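Local coordinates for protein (S)-2-haloacid dehalogenase IVA (Burkholderia cepacia, PDB 2NO4) that hydrolyses short-chain (S)-2-haloalkanoic acids to the corresponding (R)-2-hydroxyalkanoic acids, releasing halide and inverting the configuration at the carbon attacked, at residues Y67-Q72 with N129-M134; Y107-E112 with S224-W229; I166-C171 with G195-N200. One frame throughout, in Å; residues are numbered along the deposited sequence.

Contact 1: Y67-Q72 with N129-M134; sequences YADFWQ and NGNDEM. With SO4 (sulfate ion), chain I; SO4 (sulfate ion), chain H; SO4 (sulfate ion), chain K.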
loop_
_atom_site.group_PDB
_atom_site.type_symbol
_atom_site.label_atom_id
_atom_site.label_comp_id
_atom_site.label_asym_id
_atom_site.label_seq_id
_atom_site.Cartn_x
_atom_site.Cartn_y
_atom_site.Cartn_z
ATOM N N TYR B 67 -7.565 8.832 -9.627
ATOM C CA TYR B 67 -6.602 8.283 -10.585
ATOM C C TYR B 67 -5.632 9.288 -11.176
ATOM O O TYR B 67 -5.998 10.427 -11.527
ATOM C CB TYR B 67 -7.316 7.506 -11.722
ATOM C CG TYR B 67 -6.346 6.834 -12.675
ATOM C CD1 TYR B 67 -5.858 5.548 -12.422
ATOM C CD2 TYR B 67 -5.890 7.497 -13.827
ATOM C CE1 TYR B 67 -4.970 4.913 -13.318
ATOM C CE2 TYR B 67 -4.999 6.875 -14.723
ATOM C CZ TYR B 67 -4.536 5.591 -14.447
ATOM O OH TYR B 67 -3.639 4.983 -15.288
ATOM N N ALA B 68 -4.376 8.864 -11.275
ATOM C CA ALA B 68 -3.397 9.493 -12.149
ATOM C C ALA B 68 -2.572 8.327 -12.638
ATOM O O ALA B 68 -2.556 7.254 -12.002
ATOM C CB ALA B 68 -2.510 10.489 -11.398
ATOM N N ASP B 69 -1.888 8.521 -13.759
ATOM C CA ASP B 69 -1.204 7.414 -14.399
ATOM C C ASP B 69 0.103 6.976 -13.736
ATOM O O ASP B 69 0.640 7.672 -12.876
ATOM C CB ASP B 69 -1.077 7.604 -15.935
ATOM C CG ASP B 69 0.118 8.483 -16.375
ATOM O OD1 ASP B 69 0.952 8.934 -15.589
ATOM O OD2 ASP B 69 0.234 8.702 -17.603
ATOM N N PHE B 70 0.601 5.814 -14.138
ATOM C CA PHE B 70 1.619 5.144 -13.333
ATOM C C PHE B 70 2.924 5.883 -13.375
ATOM O O PHE B 70 3.646 5.950 -12.371
ATOM C CB PHE B 70 1.766 3.691 -13.742
ATOM C CG PHE B 70 2.305 2.784 -12.651
ATOM C CD1 PHE B 70 1.639 2.659 -11.429
ATOM C CD2 PHE B 70 3.459 2.007 -12.880
ATOM C CE1 PHE B 70 2.098 1.766 -10.446
ATOM C CE2 PHE B 70 3.932 1.122 -11.900
ATOM C CZ PHE B 70 3.216 1.007 -10.668
ATOM N N TRP B 71 3.221 6.481 -14.532
ATOM C CA TRP B 71 4.402 7.354 -14.642
ATOM C C TRP B 71 4.361 8.543 -13.658
ATOM O O TRP B 71 5.378 8.881 -13.014
ATOM C CB TRP B 71 4.581 7.840 -16.091
ATOM C CG TRP B 71 5.829 8.618 -16.334
ATOM C CD1 TRP B 71 5.908 9.964 -16.549
ATOM C CD2 TRP B 71 7.173 8.120 -16.399
ATOM N NE1 TRP B 71 7.223 10.342 -16.737
ATOM C CE2 TRP B 71 8.020 9.230 -16.659
ATOM C CE3 TRP B 71 7.750 6.849 -16.264
ATOM C CZ2 TRP B 71 9.419 9.103 -16.803
ATOM C CZ3 TRP B 71 9.150 6.725 -16.412
ATOM C CH2 TRP B 71 9.959 7.860 -16.680
ATOM N N GLN B 72 3.199 9.186 -13.558
ATOM C CA GLN B 72 3.049 10.296 -12.617
ATOM C C GLN B 72 3.264 9.796 -11.188
ATOM O O GLN B 72 3.937 10.434 -10.403
ATOM C CB GLN B 72 1.685 10.978 -12.740
ATOM C CG GLN B 72 1.528 12.229 -11.829
ATOM C CD GLN B 72 0.191 12.921 -11.995
ATOM O OE1 GLN B 72 -0.344 12.993 -13.098
ATOM N NE2 GLN B 72 -0.367 13.418 -10.894
ATOM N N ASN B 129 -0.096 -2.240 -14.411
ATOM C CA ASN B 129 -0.424 -0.864 -13.972
ATOM C C ASN B 129 0.216 0.236 -14.818
ATOM O O ASN B 129 -0.270 1.363 -14.812
ATOM C CB ASN B 129 0.025 -0.621 -12.518
ATOM C CG ASN B 129 -0.772 -1.427 -11.510
ATOM O OD1 ASN B 129 -1.978 -1.658 -11.673
ATOM N ND2 ASN B 129 -0.093 -1.843 -10.423
ATOM N N GLY B 130 1.337 -0.072 -15.476
ATOM C CA GLY B 130 2.123 0.930 -16.180
ATOM C C GLY B 130 1.310 1.416 -17.387
ATOM O O GLY B 130 0.635 0.629 -18.045
ATOM N N ASN B 131 1.334 2.722 -17.616
ATOM C CA ASN B 131 0.726 3.340 -18.812
ATOM C C ASN B 131 1.580 3.023 -20.051
ATOM O O ASN B 131 2.785 2.694 -19.916
ATOM C CB ASN B 131 0.555 4.856 -18.613
ATOM C CG ASN B 131 1.865 5.571 -18.253
ATOM O OD1 ASN B 131 2.347 5.462 -17.117
ATOM N ND2 ASN B 131 2.419 6.358 -19.203
ATOM N N ASP B 132 0.991 3.120 -21.236
ATOM C CA ASP B 132 1.671 2.648 -22.438
ATOM C C ASP B 132 3.041 3.273 -22.654
ATOM O O ASP B 132 4.006 2.597 -22.968
ATOM C CB ASP B 132 0.791 2.798 -23.674
ATOM C CG ASP B 132 1.286 1.951 -24.824
ATOM O OD1 ASP B 132 1.777 2.532 -25.805
ATOM O OD2 ASP B 132 1.212 0.705 -24.725
ATOM N N GLU B 133 3.136 4.581 -22.494
ATOM C CA GLU B 133 4.393 5.254 -22.785
ATOM C C GLU B 133 5.605 4.721 -21.997
ATOM O O GLU B 133 6.648 4.410 -22.596
ATOM C CB GLU B 133 4.312 6.771 -22.613
ATOM C CG GLU B 133 5.589 7.416 -23.157
ATOM C CD GLU B 133 5.682 8.887 -22.900
ATOM O OE1 GLU B 133 6.837 9.399 -22.824
ATOM O OE2 GLU B 133 4.604 9.537 -22.777
ATOM N N MET B 134 5.489 4.640 -20.662
ATOM C CA MET B 134 6.589 4.101 -19.857
ATOM C C MET B 134 6.842 2.599 -20.143
ATOM O O MET B 134 7.989 2.164 -20.234
ATOM C CB MET B 134 6.361 4.383 -18.355
ATOM C CG MET B 134 5.311 3.514 -17.673
ATOM S SD MET B 134 5.059 3.997 -15.962
ATOM C CE MET B 134 6.529 3.211 -15.200
HETATM S S SO4 I . 0.232 7.086 -22.602
HETATM O O1 SO4 I . 0.946 7.449 -23.831
HETATM O O2 SO4 I . -0.238 8.333 -21.958
HETATM O O3 SO4 I . -0.920 6.236 -22.975
HETATM O O4 SO4 I . 1.173 6.377 -21.709
HETATM S S SO4 H . 2.650 -3.940 -12.868
HETATM O O1 SO4 H . 3.320 -4.378 -14.071
HETATM O O2 SO4 H . 2.913 -2.531 -12.595
HETATM O O3 SO4 H . 1.231 -4.215 -12.899
HETATM O O4 SO4 H . 3.270 -4.730 -11.807
HETATM S S SO4 K . -3.475 14.692 -9.540
HETATM O O1 SO4 K . -2.955 14.672 -10.882
HETATM O O2 SO4 K . -4.130 15.976 -9.253
HETATM O O3 SO4 K . -4.467 13.650 -9.366
HETATM O O4 SO4 K . -2.312 14.537 -8.618
HETATM O O HOH W 1 -1.118 3.878 -15.619
#
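The amide oxygen OD1 of Asn-131 accepts a hydrogen bond from the backbone N of Trp-71 (2.9 Å), with the donor tilted 23° from the carbonyl plane. The carboxylate of Asp-69 lies flat against the same amide, the two planes only 13° apart. Asp-69 also N-caps helix 70-84, its OD1 accepting from Gln-72 N at 3.0 Å, so two side chains, one from each segment, receive N-H groups of the first turn. At the other end of the Asn-131 amide, ND2 donates to O4 of a sulfate at 2.8 Å, and Glu-133 N donates to that same oxygen at the start of helix 132-141. The sulfates probably come from the crystallisation liquor.

The apolar contacts centre on Phe-70 and Met-134. CB of Asn-129 sits over the centre of one face of the Phe-70 ring, 3.8 Å from its centroid, a CH-pi contact. With CG anti to its backbone N (chi1 -155°), Phe-70 reaches in beside residues 129-130, and Gly-130 CA lies 3.7 Å from its CD2. The sulfur of Met-134 lies at the edges of both the Phe-70 and Trp-71 rings, a double Met-aromatic contact, while its CB packs on Trp-71 CE3 at 3.5 Å.

One water joins the segments, donating to Tyr-67 OH and Asn-129 O and accepting from Phe-70 N.

Helix 70-84, of the helical cap with helices 43-63 and 90-102, thus meets the loop after strand 123-128 of the Rossmann-like HAD core. Met-134 also touches Tyr-22 of the substrate site. Asn-129 binds the haloacid; its N donates to a second sulfate occupying that site, and its OD1 accepts from Lys-161 N. The ring packs on its CB and the bridging water holds its carbonyl, consistent with second-shell positioning of Asn-129.

Contact 2: Y107-E112 with S224-W229; sequences YPDAAE and SLSELW. With SO4 (sulfate ion), chain L.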
loop_
_atom_site.group_PDB
_atom_site.type_symbol
_atom_site.label_atom_id
_atom_site.label_comp_id
_atom_site.label_asym_id
_atom_site.label_seq_id
_atom_site.Cartn_x
_atom_site.Cartn_y
_atom_site.Cartn_z
ATOM N N TYR B 107 14.514 -9.213 -16.453
ATOM C CA TYR B 107 15.125 -10.384 -15.842
ATOM C C TYR B 107 15.731 -11.273 -16.923
ATOM O O TYR B 107 15.213 -11.332 -18.036
ATOM C CB TYR B 107 14.114 -11.166 -14.963
ATOM C CG TYR B 107 13.893 -10.496 -13.646
ATOM C CD1 TYR B 107 14.795 -10.684 -12.576
ATOM C CD2 TYR B 107 12.816 -9.623 -13.471
ATOM C CE1 TYR B 107 14.601 -10.038 -11.363
ATOM C CE2 TYR B 107 12.623 -8.989 -12.275
ATOM C CZ TYR B 107 13.523 -9.202 -11.229
ATOM O OH TYR B 107 13.315 -8.556 -10.043
ATOM N N PRO B 108 16.823 -11.978 -16.592
ATOM C CA PRO B 108 17.636 -12.637 -17.645
ATOM C C PRO B 108 16.884 -13.699 -18.485
ATOM O O PRO B 108 17.155 -13.829 -19.670
ATOM C CB PRO B 108 18.832 -13.250 -16.870
ATOM C CG PRO B 108 18.426 -13.294 -15.431
ATOM C CD PRO B 108 17.355 -12.188 -15.234
ATOM N N ASP B 109 15.944 -14.424 -17.877
ATOM C CA ASP B 109 15.224 -15.493 -18.558
ATOM C C ASP B 109 13.911 -15.013 -19.230
ATOM O O ASP B 109 13.190 -15.827 -19.813
ATOM C CB ASP B 109 14.918 -16.638 -17.570
ATOM C CG ASP B 109 16.181 -17.372 -17.090
ATOM O OD1 ASP B 109 17.312 -17.011 -17.530
ATOM O OD2 ASP B 109 16.053 -18.315 -16.271
ATOM N N ALA B 110 13.580 -13.721 -19.103
ATOM C CA ALA B 110 12.288 -13.219 -19.577
ATOM C C ALA B 110 12.071 -13.408 -21.114
ATOM O O ALA B 110 11.055 -13.974 -21.534
ATOM C CB ALA B 110 12.090 -11.730 -19.154
ATOM N N ALA B 111 12.995 -12.904 -21.942
ATOM C CA ALA B 111 12.789 -12.909 -23.410
ATOM C C ALA B 111 12.694 -14.345 -23.948
ATOM O O ALA B 111 11.780 -14.691 -24.712
ATOM C CB ALA B 111 13.901 -12.114 -24.135
ATOM N N GLU B 112 13.616 -15.186 -23.498
ATOM C CA GLU B 112 13.651 -16.555 -23.935
ATOM C C GLU B 112 12.411 -17.324 -23.509
ATOM O O GLU B 112 11.868 -18.081 -24.300
ATOM C CB GLU B 112 14.910 -17.250 -23.435
ATOM C CG GLU B 112 15.038 -18.619 -24.031
ATOM C CD GLU B 112 16.291 -19.356 -23.608
ATOM O OE1 GLU B 112 17.274 -18.745 -23.115
ATOM O OE2 GLU B 112 16.280 -20.579 -23.803
ATOM N N SER B 224 11.958 -18.999 -10.894
ATOM C CA SER B 224 12.514 -18.425 -12.083
ATOM C C SER B 224 11.483 -18.488 -13.173
ATOM O O SER B 224 10.725 -19.462 -13.268
ATOM C CB SER B 224 13.750 -19.263 -12.522
ATOM O OG SER B 224 14.197 -18.839 -13.783
ATOM N N LEU B 225 11.514 -17.494 -14.061
ATOM C CA LEU B 225 10.651 -17.527 -15.226
ATOM C C LEU B 225 10.931 -18.765 -16.138
ATOM O O LEU B 225 10.014 -19.319 -16.749
ATOM C CB LEU B 225 10.859 -16.239 -16.017
ATOM C CG LEU B 225 10.238 -14.925 -15.523
ATOM C CD1 LEU B 225 10.996 -13.775 -16.216
ATOM C CD2 LEU B 225 8.718 -14.827 -15.775
ATOM N N SER B 226 12.192 -19.184 -16.231
ATOM C CA SER B 226 12.550 -20.400 -16.980
ATOM C C SER B 226 11.769 -21.650 -16.532
ATOM O O SER B 226 11.512 -22.540 -17.334
ATOM C CB SER B 226 14.063 -20.651 -16.899
ATOM O OG SER B 226 14.427 -21.025 -15.576
ATOM N N GLU B 227 11.381 -21.706 -15.261
ATOM C CA GLU B 227 10.606 -22.841 -14.735
ATOM C C GLU B 227 9.175 -22.889 -15.170
ATOM O O GLU B 227 8.488 -23.884 -14.931
ATOM C CB GLU B 227 10.675 -22.890 -13.214
ATOM C CG GLU B 227 12.086 -23.007 -12.687
ATOM C CD GLU B 227 12.766 -24.330 -13.036
ATOM O OE1 GLU B 227 14.002 -24.397 -12.867
ATOM O OE2 GLU B 227 12.096 -25.300 -13.473
ATOM N N LEU B 228 8.714 -21.819 -15.804
ATOM C CA LEU B 228 7.391 -21.800 -16.394
ATOM C C LEU B 228 7.362 -22.721 -17.591
ATOM O O LEU B 228 6.296 -23.189 -17.985
ATOM C CB LEU B 228 7.024 -20.383 -16.863
ATOM C CG LEU B 228 6.760 -19.274 -15.834
ATOM C CD1 LEU B 228 6.530 -17.931 -16.591
ATOM C CD2 LEU B 228 5.529 -19.635 -14.939
ATOM N N TRP B 229 8.535 -22.974 -18.195
ATOM C CA TRP B 229 8.567 -23.828 -19.396
ATOM C C TRP B 229 8.101 -25.280 -19.125
ATOM O O TRP B 229 7.178 -25.745 -19.779
ATOM C CB TRP B 229 9.925 -23.749 -20.114
ATOM C CG TRP B 229 9.988 -24.462 -21.480
ATOM C CD1 TRP B 229 10.999 -25.284 -21.917
ATOM C CD2 TRP B 229 9.020 -24.409 -22.547
ATOM N NE1 TRP B 229 10.734 -25.717 -23.191
ATOM C CE2 TRP B 229 9.522 -25.216 -23.601
ATOM C CE3 TRP B 229 7.767 -23.757 -22.716
ATOM C CZ2 TRP B 229 8.826 -25.393 -24.820
ATOM C CZ3 TRP B 229 7.065 -23.941 -23.926
ATOM C CH2 TRP B 229 7.609 -24.763 -24.965
HETATM S S SO4 L . 14.537 -15.048 -13.916
HETATM O O1 SO4 L . 14.735 -14.473 -15.267
HETATM O O2 SO4 L . 15.151 -14.235 -12.833
HETATM O O3 SO4 L . 13.112 -15.181 -13.734
HETATM O O4 SO4 L . 15.231 -16.317 -13.790
#
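The carboxylate of Asp-109 points OD2 at two serines, 3.1 Å from both Ser-224 OG and Ser-226 CB. The other flat group, the Tyr-107 ring, has a sulfate oxygen, O2, standing obliquely to it, 3.6 Å from CD1, and Arg-206 makes a cation-pi contact with it; Tyr-107 CB is 4.3 Å from Leu-225 CD1.

The sulfate, probably from the crystallisation liquor, is held by donors from both segments. Asp-109 N donates to O1 (2.9 Å), Ser-224 OG to O4 (2.7 Å), and Leu-225 N to O3 (2.8 Å) along a nearly straight bond of 173°; Arg-206 NE adds a further donor, and its positive charge suits the anion. Tyr-107 to Ala-110 form a type I beta turn leading into helix 110-119, and the partner segment opens with an ST turn in which Ser-224 OG accepts from Ser-226 N. The anion sits between these turns, at the starts of two helical segments on the margin of the Rossmann-like HAD core. A short hydroxyl side chain suits Ser-224, which serves turn and anion at once.

CD1 of Leu-225 packs on CA (3.6 Å) and CB of Ala-110, whose small side chain lets the leucine reach the backbone. Leu-225 continues to Phe-19 and Ile-204 of the sheet and lies near Thr-24, thought important for catalysis.

Contact 3: I166-C171 with G195-N200; sequences IYQFAC and GKFGFN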
loop_
_atom_site.group_PDB
_atom_site.type_symbol
_atom_site.label_atom_id
_atom_site.label_comp_id
_atom_site.label_asym_id
_atom_site.label_seq_id
_atom_site.Cartn_x
_atom_site.Cartn_y
_atom_site.Cartn_z
ATOM N N ILE B 166 -9.735 -4.687 -13.713
ATOM C CA ILE B 166 -8.533 -4.783 -14.545
ATOM C C ILE B 166 -8.249 -6.198 -15.093
ATOM O O ILE B 166 -7.828 -6.339 -16.248
ATOM C CB ILE B 166 -7.271 -4.123 -13.919
ATOM C CG1 ILE B 166 -6.190 -3.968 -15.006
ATOM C CG2 ILE B 166 -6.774 -4.939 -12.712
ATOM C CD1 ILE B 166 -4.873 -3.291 -14.526
ATOM N N TYR B 167 -8.473 -7.230 -14.277
ATOM C CA TYR B 167 -8.379 -8.617 -14.721
ATOM C C TYR B 167 -9.485 -8.935 -15.747
ATOM O O TYR B 167 -9.239 -9.654 -16.715
ATOM C CB TYR B 167 -8.402 -9.593 -13.516
ATOM C CG TYR B 167 -7.336 -9.215 -12.487
ATOM C CD1 TYR B 167 -5.968 -9.318 -12.809
ATOM C CD2 TYR B 167 -7.690 -8.715 -11.225
ATOM C CE1 TYR B 167 -4.969 -8.959 -11.895
ATOM C CE2 TYR B 167 -6.682 -8.332 -10.289
ATOM C CZ TYR B 167 -5.325 -8.476 -10.645
ATOM O OH TYR B 167 -4.310 -8.110 -9.786
ATOM N N GLN B 168 -10.689 -8.399 -15.524
ATOM C CA GLN B 168 -11.823 -8.556 -16.454
ATOM C C GLN B 168 -11.513 -7.928 -17.812
ATOM O O GLN B 168 -11.821 -8.517 -18.845
ATOM C CB GLN B 168 -13.114 -7.952 -15.873
ATOM C CG GLN B 168 -14.374 -8.155 -16.746
ATOM C CD GLN B 168 -14.684 -9.623 -16.952
ATOM O OE1 GLN B 168 -14.726 -10.102 -18.077
ATOM N NE2 GLN B 168 -14.887 -10.343 -15.878
ATOM N N PHE B 169 -10.909 -6.741 -17.795
ATOM C CA PHE B 169 -10.402 -6.063 -19.000
ATOM C C PHE B 169 -9.518 -6.981 -19.877
ATOM O O PHE B 169 -9.663 -6.988 -21.107
ATOM C CB PHE B 169 -9.652 -4.767 -18.607
ATOM C CG PHE B 169 -9.114 -3.972 -19.780
ATOM C CD1 PHE B 169 -9.982 -3.304 -20.665
ATOM C CD2 PHE B 169 -7.737 -3.860 -19.995
ATOM C CE1 PHE B 169 -9.461 -2.543 -21.756
ATOM C CE2 PHE B 169 -7.230 -3.121 -21.079
ATOM C CZ PHE B 169 -8.090 -2.466 -21.951
ATOM N N ALA B 170 -8.605 -7.731 -19.246
ATOM C CA ALA B 170 -7.751 -8.704 -19.939
ATOM C C ALA B 170 -8.579 -9.818 -20.610
ATOM O O ALA B 170 -8.320 -10.172 -21.754
ATOM C CB ALA B 170 -6.686 -9.319 -18.935
ATOM N N CYS B 171 -9.542 -10.388 -19.878
ATOM C CA CYS B 171 -10.475 -11.382 -20.423
ATOM C C CYS B 171 -11.197 -10.820 -21.637
ATOM O O CYS B 171 -11.203 -11.450 -22.680
ATOM C CB CYS B 171 -11.511 -11.799 -19.380
ATOM S SG CYS B 171 -10.812 -12.724 -18.063
ATOM N N GLY B 195 -6.093 -14.229 -8.563
ATOM C CA GLY B 195 -6.565 -15.542 -8.075
ATOM C C GLY B 195 -8.004 -15.447 -7.604
ATOM O O GLY B 195 -8.860 -16.290 -7.975
ATOM N N LYS B 196 -8.294 -14.413 -6.811
ATOM C CA LYS B 196 -9.688 -14.154 -6.405
ATOM C C LYS B 196 -10.611 -13.906 -7.603
ATOM O O LYS B 196 -11.716 -14.419 -7.634
ATOM C CB LYS B 196 -9.801 -13.018 -5.413
ATOM C CG LYS B 196 -11.165 -13.035 -4.718
ATOM C CD LYS B 196 -11.289 -11.914 -3.772
ATOM C CE LYS B 196 -12.764 -11.560 -3.648
ATOM N NZ LYS B 196 -13.438 -12.612 -2.868
ATOM N N PHE B 197 -10.147 -13.155 -8.591
ATOM C CA PHE B 197 -10.874 -12.987 -9.849
ATOM C C PHE B 197 -11.141 -14.317 -10.581
ATOM O O PHE B 197 -12.202 -14.492 -11.223
ATOM C CB PHE B 197 -10.138 -11.988 -10.771
ATOM C CG PHE B 197 -10.810 -11.804 -12.110
ATOM C CD1 PHE B 197 -11.937 -10.987 -12.217
ATOM C CD2 PHE B 197 -10.333 -12.468 -13.241
ATOM C CE1 PHE B 197 -12.617 -10.828 -13.439
ATOM C CE2 PHE B 197 -10.975 -12.314 -14.476
ATOM C CZ PHE B 197 -12.132 -11.501 -14.569
ATOM N N GLY B 198 -10.205 -15.263 -10.500
ATOM C CA GLY B 198 -10.394 -16.557 -11.170
ATOM C C GLY B 198 -9.324 -17.023 -12.154
ATOM O O GLY B 198 -9.465 -18.104 -12.738
ATOM N N PHE B 199 -8.264 -16.233 -12.358
ATOM C CA PHE B 199 -7.137 -16.707 -13.204
ATOM C C PHE B 199 -6.401 -17.822 -12.485
ATOM O O PHE B 199 -6.450 -17.876 -11.280
ATOM C CB PHE B 199 -6.111 -15.618 -13.456
ATOM C CG PHE B 199 -6.572 -14.511 -14.363
ATOM C CD1 PHE B 199 -7.648 -14.678 -15.238
ATOM C CD2 PHE B 199 -5.893 -13.292 -14.350
ATOM C CE1 PHE B 199 -8.051 -13.617 -16.118
ATOM C CE2 PHE B 199 -6.268 -12.227 -15.205
ATOM C CZ PHE B 199 -7.351 -12.408 -16.111
ATOM N N ASN B 200 -5.726 -18.703 -13.239
ATOM C CA ASN B 200 -4.809 -19.706 -12.664
ATOM C C ASN B 200 -3.478 -19.023 -12.361
ATOM O O ASN B 200 -2.781 -18.573 -13.274
ATOM C CB ASN B 200 -4.616 -20.892 -13.630
ATOM C CG ASN B 200 -5.944 -21.559 -13.988
ATOM O OD1 ASN B 200 -6.523 -22.269 -13.170
ATOM N ND2 ASN B 200 -6.444 -21.301 -15.200
#
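Phe-197 pushes its ring into the hollow on helix 164-174 between Tyr-167, Gln-168 and Cys-171. The CB of Tyr-167 rests over one face of that ring, off centre toward the rim and 3.7 Å from the centroid, a CH-pi contact, and the sulfur of Cys-171 meets the ring at its edge. A chi1 of 178° extends the Phe-197 side chain away from its own backbone N, and it reaches across to helix 164-174.

Both phenylalanines are presented by the Schellman motif that closes helix 188-197. Gly-198 takes a positive phi of 124°, where a CB would jam against the carbonyl O of Phe-197, so the backbone itself calls for glycine; the chain then enters strand 200-204 of the parallel Rossmann-like sheet.

Phe-199 packs against the first bump, Phe-197 CD2 lying 3.8 Å above one face of its ring. Its CZ comes to 3.4 Å from Tyr-167 O, and CE1 lies 3.5 Å from Cys-171 SG. This compact, polarisable sulfur sits at the notch where the two ring edges meet, touching both. Ala-170 CB borders the Phe-199 ring at 4.2 Å, its small methyl leaving room for the aromatic group. The Tyr-167 and Phe-199 rings stand almost perpendicular, 86° between planes. Tyr-167, thought important for catalysis, bonds through its hydroxyl to Asp-190 of the region also implicated in activity, while Ile-166 CG2 lies over one face of its ring.

Contacts 1 and 3 come in series along the chain and their nearest atoms are about 4 Å apart, without touching, although their centres are 20 Å apart. Contact 1 brings helix 70-84 of the cap to the core at Asn-129, in the loop after strand 123-128; contact 3 joins helices 164-174 and 188-197 and holds Tyr-167, thought important for catalysis. Both lie near Lys-161. Contact 2, on the opposite side of the chain's centre from contact 1 and 25 Å from it between centres, packs the C-terminal segment 224-229 on the core at helix 110-119. It spans the chain so widely that contact 3 falls within it, while its segments alternate with those of contact 1.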